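Local atomic coordinates of acarbose Kinase Mak1 (Uncultured bacterium, PDB entry 6WB4), a protein that phosphorylates the antidiabetic drug acarbose, probably with ATP as phosphate donor, and belongs to the pfkB (ribokinase-like) family of carbohydrate kinases. Residues F219-V227 and A236-E244; L245-S253 and F284-A295. All coordinates share one frame; numbering follows the deposited sequence.

Contact 1 (F219-V227 and A236-E244); sequences FARGRAQFV and ARVWRRSDE
V227 and W239 form an antiparallel hydrogen-bonded pair, V227 N to W239 O and W239 N to V227 O both at 2.7 Å, while F226 and R240 form the adjoining non-hydrogen-bonded pair. The side chains of V227 and W239 share one face of the sheet, where CB meets CB at 4.4 Å and helix 211-221 packs over them; E211 of that helix accepts a hydrogen bond from W239 NE1. On the other face lie F226 and R240, next to helix 283-298. This is the hairpin of strands 226-230 and 236-240, near one margin of the large sheet of the ribokinase-like fold. Beyond the hairpin, R241 reaches back to the end of helix 211-221. With its chain extended from CG to NE, it lays CG over one face of the F219 ring, 3.9 Å from the centroid, a CH-pi contact, and the W239 carbonyl oxygen meets the ring edge in plane. The guanidinium lies at 46° to the ring. Its NH1 donates to F219 O (2.8 Å), from a direction tilted 34° out of the carbonyl plane, and NH2 gives a weak bond (2.7 Å) to O of G222, the first residue past the helix.

Contact 2 (L245-S253 and F284-A295); sequences LPLRISPIS and FGAARAGAVGGA
I249 and I252 turn their side chains toward helix 284-295 and meet a line of alanines, A287, A291 and A295, spaced one helical turn apart. The two isoleucines touch with different branches. I249 has CG1 beside its backbone N, and chi2 near 90° swings CD1 onto the methyl of A287 (CD1 to CB 3.8 Å); its CG2 branch, pointing the other way along the helix, rests on A291 (CG2 to CB 4.0 Å). I252 instead keeps its long branch extended, chi2 -175°, so that CD1 reaches between A291 and V292, 4.0 Å from A291 CB and 3.7 Å from V292 CG2, while its CG2 lies 4.1 Å from A295 CB. The methyl of A291 is thus shared by both isoleucines. I252 and V292 cross obliquely, and V292 also packs on helix 310-318. At the start of the helix segment, the end of the F284 ring reaches the strand. I249 CG1 sits at the ring edge, near its plane, at 4.4 Å from CE1, and L247 CD2 approaches CD1 to 4.0 Å from an oblique direction. R288 runs alongside, its CG near I249 CG2, and its NH1 donates to the carbonyl of L317. The side-chain contacts are apolar, and the I252 carbonyl oxygen also meets the A295 methyl. Strand and helix run nearly parallel, 26° apart with their axes 9.4 Å from each other. Small residues on the helix face make room for branched residues from the strand and the loop that follows it. P251, just past the strand, and G294 of the helix touch ATP, so the packing borders the nucleotide pocket of this pfkB-family kinase.

In the fold
Contacts 1 and 2, with centres 16 Å apart, meet through neighbouring strands 236-240 and 247-249 at one margin of the large sheet. Two probable backbone hydrogen bonds join them, V238 O to L247 N and A236 O to I249 N, each 2.7 Å. Alongside, V238 CG2 packs on I249 CD1 at 3.5 Å, and V238 also touches A287, so helix 283-298 spans both contacts. The bound ATP relates them too: A236 of contact 1 touches it, as do residues of contact 2, where the side chain of A291 lies about 5 Å away. The V227 side chain is about 12 Å from a bound calcium ion, and the R241 grip sits at the opposite end of strand 236-240 from A236.

Contact 1 (F219-V227 and A236-E244)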
loop_
_atom_site.group_PDB
_atom_site.type_symbol
_atom_site.label_atom_id
_atom_site.label_comp_id
_atom_site.label_asym_id
_atom_site.label_seq_id
_atom_site.Cartn_x
_atom_site.Cartn_y
_atom_site.Cartn_z
ATOM N N PHE B 219 18.785 34.272 -7.151
ATOM C CA PHE B 219 19.999 34.812 -7.761
ATOM C C PHE B 219 20.819 35.692 -6.811
ATOM O O PHE B 219 22.046 35.759 -6.912
ATOM C CB PHE B 219 19.651 35.610 -9.016
ATOM C CG PHE B 219 19.176 34.759 -10.147
ATOM C CD1 PHE B 219 19.797 33.554 -10.425
ATOM C CD2 PHE B 219 18.121 35.167 -10.944
ATOM C CE1 PHE B 219 19.367 32.764 -11.464
ATOM C CE2 PHE B 219 17.691 34.388 -11.989
ATOM C CZ PHE B 219 18.314 33.182 -12.252
ATOM N N ALA B 220 20.132 36.406 -5.926
ATOM C CA ALA B 220 20.796 37.286 -4.966
ATOM C C ALA B 220 21.586 36.489 -3.938
ATOM O O ALA B 220 22.709 36.844 -3.589
ATOM C CB ALA B 220 19.782 38.186 -4.269
ATOM N N ARG B 221 20.977 35.423 -3.433
ATOM C CA ARG B 221 21.559 34.682 -2.326
ATOM C C ARG B 221 22.211 33.368 -2.759
ATOM O O ARG B 221 22.815 32.683 -1.937
ATOM C CB ARG B 221 20.476 34.408 -1.277
ATOM C CG ARG B 221 19.934 35.669 -0.603
ATOM C CD ARG B 221 18.945 35.348 0.506
ATOM N NE ARG B 221 19.476 34.387 1.468
ATOM C CZ ARG B 221 20.092 34.720 2.598
ATOM N NH1 ARG B 221 20.247 35.998 2.915
ATOM N NH2 ARG B 221 20.544 33.775 3.414
ATOM N N GLY B 222 22.113 33.031 -4.045
ATOM C CA GLY B 222 22.582 31.736 -4.525
ATOM C C GLY B 222 23.447 31.730 -5.774
ATOM O O GLY B 222 23.661 32.771 -6.394
ATOM N N ARG B 223 23.908 30.545 -6.174
ATOM C CA ARG B 223 24.843 30.428 -7.297
ATOM C C ARG B 223 24.185 30.030 -8.616
ATOM O O ARG B 223 24.874 29.825 -9.610
ATOM C CB ARG B 223 25.929 29.402 -6.967
ATOM C CG ARG B 223 25.388 27.997 -6.779
ATOM C CD ARG B 223 26.499 26.982 -6.551
ATOM N NE ARG B 223 27.282 26.743 -7.759
ATOM C CZ ARG B 223 28.536 27.161 -7.912
ATOM N NH1 ARG B 223 29.132 27.829 -6.933
ATOM N NH2 ARG B 223 29.195 26.916 -9.038
ATOM N N ALA B 224 22.856 29.946 -8.628
ATOM C CA ALA B 224 22.113 29.473 -9.798
ATOM C C ALA B 224 22.409 30.305 -11.033
ATOM O O ALA B 224 22.513 31.526 -10.953
ATOM C CB ALA B 224 20.621 29.476 -9.516
ATOM N N GLN B 225 22.578 29.631 -12.168
ATOM C CA GLN B 225 22.777 30.305 -13.447
ATOM C C GLN B 225 21.436 30.638 -14.075
ATOM O O GLN B 225 21.311 31.602 -14.824
ATOM C CB GLN B 225 23.599 29.443 -14.403
ATOM C CG GLN B 225 25.011 29.158 -13.937
ATOM C CD GLN B 225 25.678 28.092 -14.773
ATOM O OE1 GLN B 225 25.257 27.821 -15.898
ATOM N NE2 GLN B 225 26.716 27.466 -14.226
ATOM N N PHE B 226 20.435 29.819 -13.772
ATOM C CA PHE B 226 19.073 30.101 -14.199
ATOM C C PHE B 226 18.059 29.374 -13.316
ATOM O O PHE B 226 18.420 28.481 -12.552
ATOM C CB PHE B 226 18.871 29.704 -15.671
ATOM C CG PHE B 226 19.413 28.346 -16.017
ATOM C CD1 PHE B 226 18.637 27.216 -15.843
ATOM C CD2 PHE B 226 20.693 28.202 -16.524
ATOM C CE1 PHE B 226 19.132 25.964 -16.162
ATOM C CE2 PHE B 226 21.190 26.957 -16.842
ATOM C CZ PHE B 226 20.408 25.838 -16.664
ATOM N N VAL B 227 16.791 29.759 -13.420
ATOM C CA VAL B 227 15.745 29.104 -12.644
ATOM C C VAL B 227 14.617 28.688 -13.569
ATOM O O VAL B 227 14.049 29.513 -14.282
ATOM C CB VAL B 227 15.180 30.015 -11.531
ATOM C CG1 VAL B 227 13.984 29.351 -10.865
ATOM C CG2 VAL B 227 16.249 30.335 -10.498
ATOM N N ALA B 236 6.201 26.200 -19.356
ATOM C CA ALA B 236 7.323 26.466 -18.461
ATOM C C ALA B 236 7.916 27.852 -18.666
ATOM O O ALA B 236 7.844 28.425 -19.756
ATOM C CB ALA B 236 8.403 25.417 -18.645
ATOM N N ARG B 237 8.485 28.387 -17.591
ATOM C CA ARG B 237 9.137 29.685 -17.606
ATOM C C ARG B 237 10.559 29.541 -17.097
ATOM O O ARG B 237 10.797 28.935 -16.053
ATOM C CB ARG B 237 8.327 30.707 -16.788
ATOM C CG ARG B 237 6.997 31.070 -17.470
ATOM C CD ARG B 237 6.139 32.095 -16.721
ATOM N NE ARG B 237 5.019 31.511 -15.983
ATOM C CZ ARG B 237 5.120 30.867 -14.828
ATOM N NH1 ARG B 237 6.307 30.687 -14.273
ATOM N NH2 ARG B 237 4.034 30.384 -14.235
ATOM N N VAL B 238 11.501 30.090 -17.860
ATOM C CA VAL B 238 12.917 30.018 -17.524
ATOM C C VAL B 238 13.512 31.396 -17.267
ATOM O O VAL B 238 13.523 32.263 -18.142
ATOM C CB VAL B 238 13.730 29.331 -18.639
ATOM C CG1 VAL B 238 15.198 29.301 -18.274
ATOM C CG2 VAL B 238 13.224 27.919 -18.880
ATOM N N TRP B 239 14.006 31.594 -16.053
ATOM C CA TRP B 239 14.637 32.845 -15.684
ATOM C C TRP B 239 16.146 32.730 -15.702
ATOM O O TRP B 239 16.690 31.813 -15.100
ATOM C CB TRP B 239 14.196 33.273 -14.287
ATOM C CG TRP B 239 12.730 33.373 -14.099
ATOM C CD1 TRP B 239 11.854 32.350 -13.888
ATOM C CD2 TRP B 239 11.963 34.574 -14.064
ATOM N NE1 TRP B 239 10.583 32.842 -13.744
ATOM C CE2 TRP B 239 10.624 34.209 -13.847
ATOM C CE3 TRP B 239 12.278 35.931 -14.208
ATOM C CZ2 TRP B 239 9.599 35.146 -13.766
ATOM C CZ3 TRP B 239 11.261 36.858 -14.132
ATOM C CH2 TRP B 239 9.939 36.463 -13.908
ATOM N N ARG B 240 16.815 33.673 -16.363
ATOM C CA ARG B 240 18.275 33.775 -16.321
ATOM C C ARG B 240 18.690 35.005 -15.513
ATOM O O ARG B 240 17.879 35.902 -15.292
ATOM C CB ARG B 240 18.867 33.849 -17.730
ATOM C CG ARG B 240 18.416 32.717 -18.633
ATOM C CD ARG B 240 18.901 32.872 -20.059
ATOM N NE ARG B 240 18.239 33.951 -20.779
ATOM C CZ ARG B 240 18.296 34.097 -22.099
ATOM N NH1 ARG B 240 18.985 33.228 -22.828
ATOM N NH2 ARG B 240 17.669 35.105 -22.691
ATOM N N ARG B 241 19.950 35.046 -15.078
ATOM C CA ARG B 241 20.475 36.206 -14.354
ATOM C C ARG B 241 20.349 37.513 -15.134
ATOM O O ARG B 241 19.687 38.449 -14.681
ATOM C CB ARG B 241 21.944 35.990 -13.974
ATOM C CG ARG B 241 22.145 35.306 -12.632
ATOM C CD ARG B 241 23.614 35.244 -12.234
ATOM N NE ARG B 241 23.829 34.325 -11.117
ATOM C CZ ARG B 241 23.612 34.630 -9.839
ATOM N NH1 ARG B 241 23.184 35.842 -9.500
ATOM N NH2 ARG B 241 23.831 33.721 -8.894
ATOM N N SER B 242 20.986 37.572 -16.299
ATOM C CA SER B 242 20.972 38.777 -17.121
ATOM C C SER B 242 19.562 39.239 -17.478
ATOM O O SER B 242 19.136 40.315 -17.069
ATOM C CB SER B 242 21.779 38.554 -18.399
ATOM O OG SER B 242 23.136 38.277 -18.099
ATOM N N ASP B 243 18.848 38.417 -18.238
ATOM C CA ASP B 243 17.447 38.673 -18.566
ATOM C C ASP B 243 16.588 39.065 -17.363
ATOM O O ASP B 243 16.580 38.397 -16.333
ATOM C CB ASP B 243 16.837 37.450 -19.251
ATOM C CG ASP B 243 17.097 37.431 -20.744
ATOM O OD1 ASP B 243 18.174 37.902 -21.167
ATOM O OD2 ASP B 243 16.224 36.946 -21.495
ATOM N N GLU B 244 15.897 40.186 -17.500
ATOM C CA GLU B 244 14.984 40.649 -16.472
ATOM C C GLU B 244 13.641 39.959 -16.678
ATOM O O GLU B 244 12.787 39.933 -15.795
ATOM C CB GLU B 244 14.839 42.173 -16.528
ATOM C CG GLU B 244 14.143 42.783 -15.321
ATOM C CD GLU B 244 14.259 44.294 -15.287
ATOM O OE1 GLU B 244 15.119 44.841 -16.009
ATOM O OE2 GLU B 244 13.491 44.935 -14.538
#

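Contact 2 (L245-S253 and F284-A295)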
loop_
_atom_site.group_PDB
_atom_site.type_symbol
_atom_site.label_atom_id
_atom_site.label_comp_id
_atom_site.label_asym_id
_atom_site.label_seq_id
_atom_site.Cartn_x
_atom_site.Cartn_y
_atom_site.Cartn_z
ATOM N N LEU B 245 13.470 39.400 -17.869
ATOM C CA LEU B 245 12.218 38.775 -18.263
ATOM C C LEU B 245 12.391 37.266 -18.397
ATOM O O LEU B 245 13.464 36.792 -18.769
ATOM C CB LEU B 245 11.719 39.376 -19.579
ATOM C CG LEU B 245 10.911 40.668 -19.439
ATOM C CD1 LEU B 245 10.200 41.006 -20.744
ATOM C CD2 LEU B 245 9.931 40.582 -18.270
ATOM N N PRO B 246 11.334 36.505 -18.078
ATOM C CA PRO B 246 11.405 35.046 -18.194
ATOM C C PRO B 246 11.336 34.586 -19.644
ATOM O O PRO B 246 10.591 35.171 -20.431
ATOM C CB PRO B 246 10.174 34.575 -17.422
ATOM C CG PRO B 246 9.199 35.683 -17.582
ATOM C CD PRO B 246 10.004 36.958 -17.634
ATOM N N LEU B 247 12.107 33.562 -19.992
ATOM C CA LEU B 247 11.894 32.856 -21.252
ATOM C C LEU B 247 10.676 31.962 -21.095
ATOM O O LEU B 247 10.630 31.112 -20.205
ATOM C CB LEU B 247 13.125 32.036 -21.649
ATOM C CG LEU B 247 14.093 32.702 -22.631
ATOM C CD1 LEU B 247 14.438 34.126 -22.190
ATOM C CD2 LEU B 247 15.355 31.869 -22.785
ATOM N N ARG B 248 9.678 32.173 -21.941
ATOM C CA ARG B 248 8.442 31.412 -21.843
ATOM C C ARG B 248 8.416 30.254 -22.840
ATOM O O ARG B 248 8.655 30.454 -24.028
ATOM C CB ARG B 248 7.257 32.347 -22.068
ATOM C CG ARG B 248 7.233 33.511 -21.077
ATOM C CD ARG B 248 6.032 34.418 -21.270
ATOM N NE ARG B 248 5.532 34.921 -19.995
ATOM C CZ ARG B 248 6.012 35.996 -19.379
ATOM N NH1 ARG B 248 7.008 36.688 -19.922
ATOM N NH2 ARG B 248 5.495 36.383 -18.221
ATOM N N ILE B 249 8.144 29.045 -22.355
ATOM C CA ILE B 249 8.119 27.870 -23.228
ATOM C C ILE B 249 6.756 27.199 -23.217
ATOM O O ILE B 249 6.381 26.544 -22.246
ATOM C CB ILE B 249 9.187 26.822 -22.849
ATOM C CG1 ILE B 249 10.588 27.422 -22.936
ATOM C CG2 ILE B 249 9.134 25.654 -23.808
ATOM C CD1 ILE B 249 11.051 28.042 -21.672
ATOM N N SER B 250 6.047 27.328 -24.329
ATOM C CA SER B 250 4.705 26.787 -24.464
ATOM C C SER B 250 4.727 25.270 -24.366
ATOM O O SER B 250 5.684 24.631 -24.810
ATOM C CB SER B 250 4.092 27.226 -25.793
ATOM O OG SER B 250 4.241 28.623 -25.986
ATOM N N PRO B 251 3.678 24.687 -23.770
ATOM C CA PRO B 251 3.610 23.226 -23.698
ATOM C C PRO B 251 3.503 22.641 -25.100
ATOM O O PRO B 251 3.098 23.340 -26.027
ATOM C CB PRO B 251 2.344 22.964 -22.873
ATOM C CG PRO B 251 1.523 24.186 -23.036
ATOM C CD PRO B 251 2.480 25.333 -23.213
ATOM N N ILE B 252 3.851 21.370 -25.250
ATOM C CA ILE B 252 3.994 20.785 -26.577
ATOM C C ILE B 252 2.997 19.652 -26.798
ATOM O O ILE B 252 2.785 18.825 -25.915
ATOM C CB ILE B 252 5.444 20.284 -26.781
ATOM C CG1 ILE B 252 6.357 21.461 -27.124
ATOM C CG2 ILE B 252 5.527 19.242 -27.861
ATOM C CD1 ILE B 252 7.776 21.076 -27.453
ATOM N N SER B 253 2.376 19.631 -27.973
ATOM C CA SER B 253 1.388 18.609 -28.305
ATOM C C SER B 253 1.932 17.560 -29.282
ATOM O O SER B 253 2.357 17.896 -30.381
ATOM C CB SER B 253 0.141 19.273 -28.893
ATOM O OG SER B 253 -0.748 18.320 -29.448
ATOM N N PHE B 284 18.060 27.889 -23.974
ATOM C CA PHE B 284 16.754 28.032 -24.600
ATOM C C PHE B 284 16.328 26.697 -25.223
ATOM O O PHE B 284 15.189 26.255 -25.055
ATOM C CB PHE B 284 16.784 29.145 -25.647
ATOM C CG PHE B 284 15.430 29.511 -26.181
ATOM C CD1 PHE B 284 14.279 29.156 -25.497
ATOM C CD2 PHE B 284 15.309 30.214 -27.370
ATOM C CE1 PHE B 284 13.032 29.486 -25.985
ATOM C CE2 PHE B 284 14.063 30.551 -27.863
ATOM C CZ PHE B 284 12.922 30.186 -27.169
ATOM N N GLY B 285 17.251 26.063 -25.935
ATOM C CA GLY B 285 16.991 24.778 -26.549
ATOM C C GLY B 285 16.876 23.652 -25.535
ATOM O O GLY B 285 16.108 22.706 -25.732
ATOM N N ALA B 286 17.631 23.749 -24.445
ATOM C CA ALA B 286 17.550 22.748 -23.385
ATOM C C ALA B 286 16.162 22.780 -22.751
ATOM O O ALA B 286 15.630 21.750 -22.331
ATOM C CB ALA B 286 18.627 22.977 -22.337
ATOM N N ALA B 287 15.580 23.972 -22.690
ATOM C CA ALA B 287 14.231 24.129 -22.170
ATOM C C ALA B 287 13.206 23.451 -23.074
ATOM O O ALA B 287 12.277 22.805 -22.585
ATOM C CB ALA B 287 13.896 25.600 -22.001
ATOM N N ARG B 288 13.373 23.590 -24.389
ATOM C CA ARG B 288 12.445 22.967 -25.332
ATOM C C ARG B 288 12.589 21.454 -25.327
ATOM O O ARG B 288 11.596 20.732 -25.437
ATOM C CB ARG B 288 12.632 23.520 -26.746
ATOM C CG ARG B 288 11.617 24.609 -27.098
ATOM C CD ARG B 288 11.679 25.029 -28.556
ATOM N NE ARG B 288 10.836 24.193 -29.407
ATOM C CZ ARG B 288 11.279 23.507 -30.458
ATOM N NH1 ARG B 288 12.559 23.560 -30.799
ATOM N NH2 ARG B 288 10.440 22.773 -31.172
ATOM N N ALA B 289 13.815 20.968 -25.177
ATOM C CA ALA B 289 14.014 19.536 -24.994
ATOM C C ALA B 289 13.228 19.099 -23.767
ATOM O O ALA B 289 12.521 18.092 -23.800
ATOM C CB ALA B 289 15.494 19.197 -24.842
ATOM N N GLY B 290 13.341 19.890 -22.697
ATOM C CA GLY B 290 12.625 19.655 -21.454
ATOM C C GLY B 290 11.132 19.563 -21.681
ATOM O O GLY B 290 10.475 18.670 -21.137
ATOM N N ALA B 291 10.586 20.484 -22.477
ATOM C CA ALA B 291 9.151 20.467 -22.784
ATOM C C ALA B 291 8.723 19.194 -23.526
ATOM O O ALA B 291 7.655 18.641 -23.233
ATOM C CB ALA B 291 8.772 21.692 -23.596
ATOM N N VAL B 292 9.557 18.723 -24.465
ATOM C CA VAL B 292 9.261 17.495 -25.213
ATOM C C VAL B 292 9.222 16.306 -24.259
ATOM O O VAL B 292 8.284 15.494 -24.294
ATOM C CB VAL B 292 10.286 17.226 -26.358
ATOM C CG1 VAL B 292 10.066 15.845 -26.969
ATOM C CG2 VAL B 292 10.207 18.308 -27.442
ATOM N N GLY B 293 10.245 16.207 -23.415
ATOM C CA GLY B 293 10.269 15.197 -22.374
ATOM C C GLY B 293 8.992 15.262 -21.550
ATOM O O GLY B 293 8.350 14.242 -21.327
ATOM N N GLY B 294 8.615 16.469 -21.124
ATOM C CA GLY B 294 7.390 16.680 -20.378
ATOM C C GLY B 294 6.136 16.213 -21.107
ATOM O O GLY B 294 5.282 15.538 -20.521
ATOM N N ALA B 295 6.014 16.577 -22.382
ATOM C CA ALA B 295 4.848 16.190 -23.176
ATOM C C ALA B 295 4.735 14.677 -23.316
ATOM O O ALA B 295 3.637 14.112 -23.271
ATOM C CB ALA B 295 4.902 16.832 -24.542
#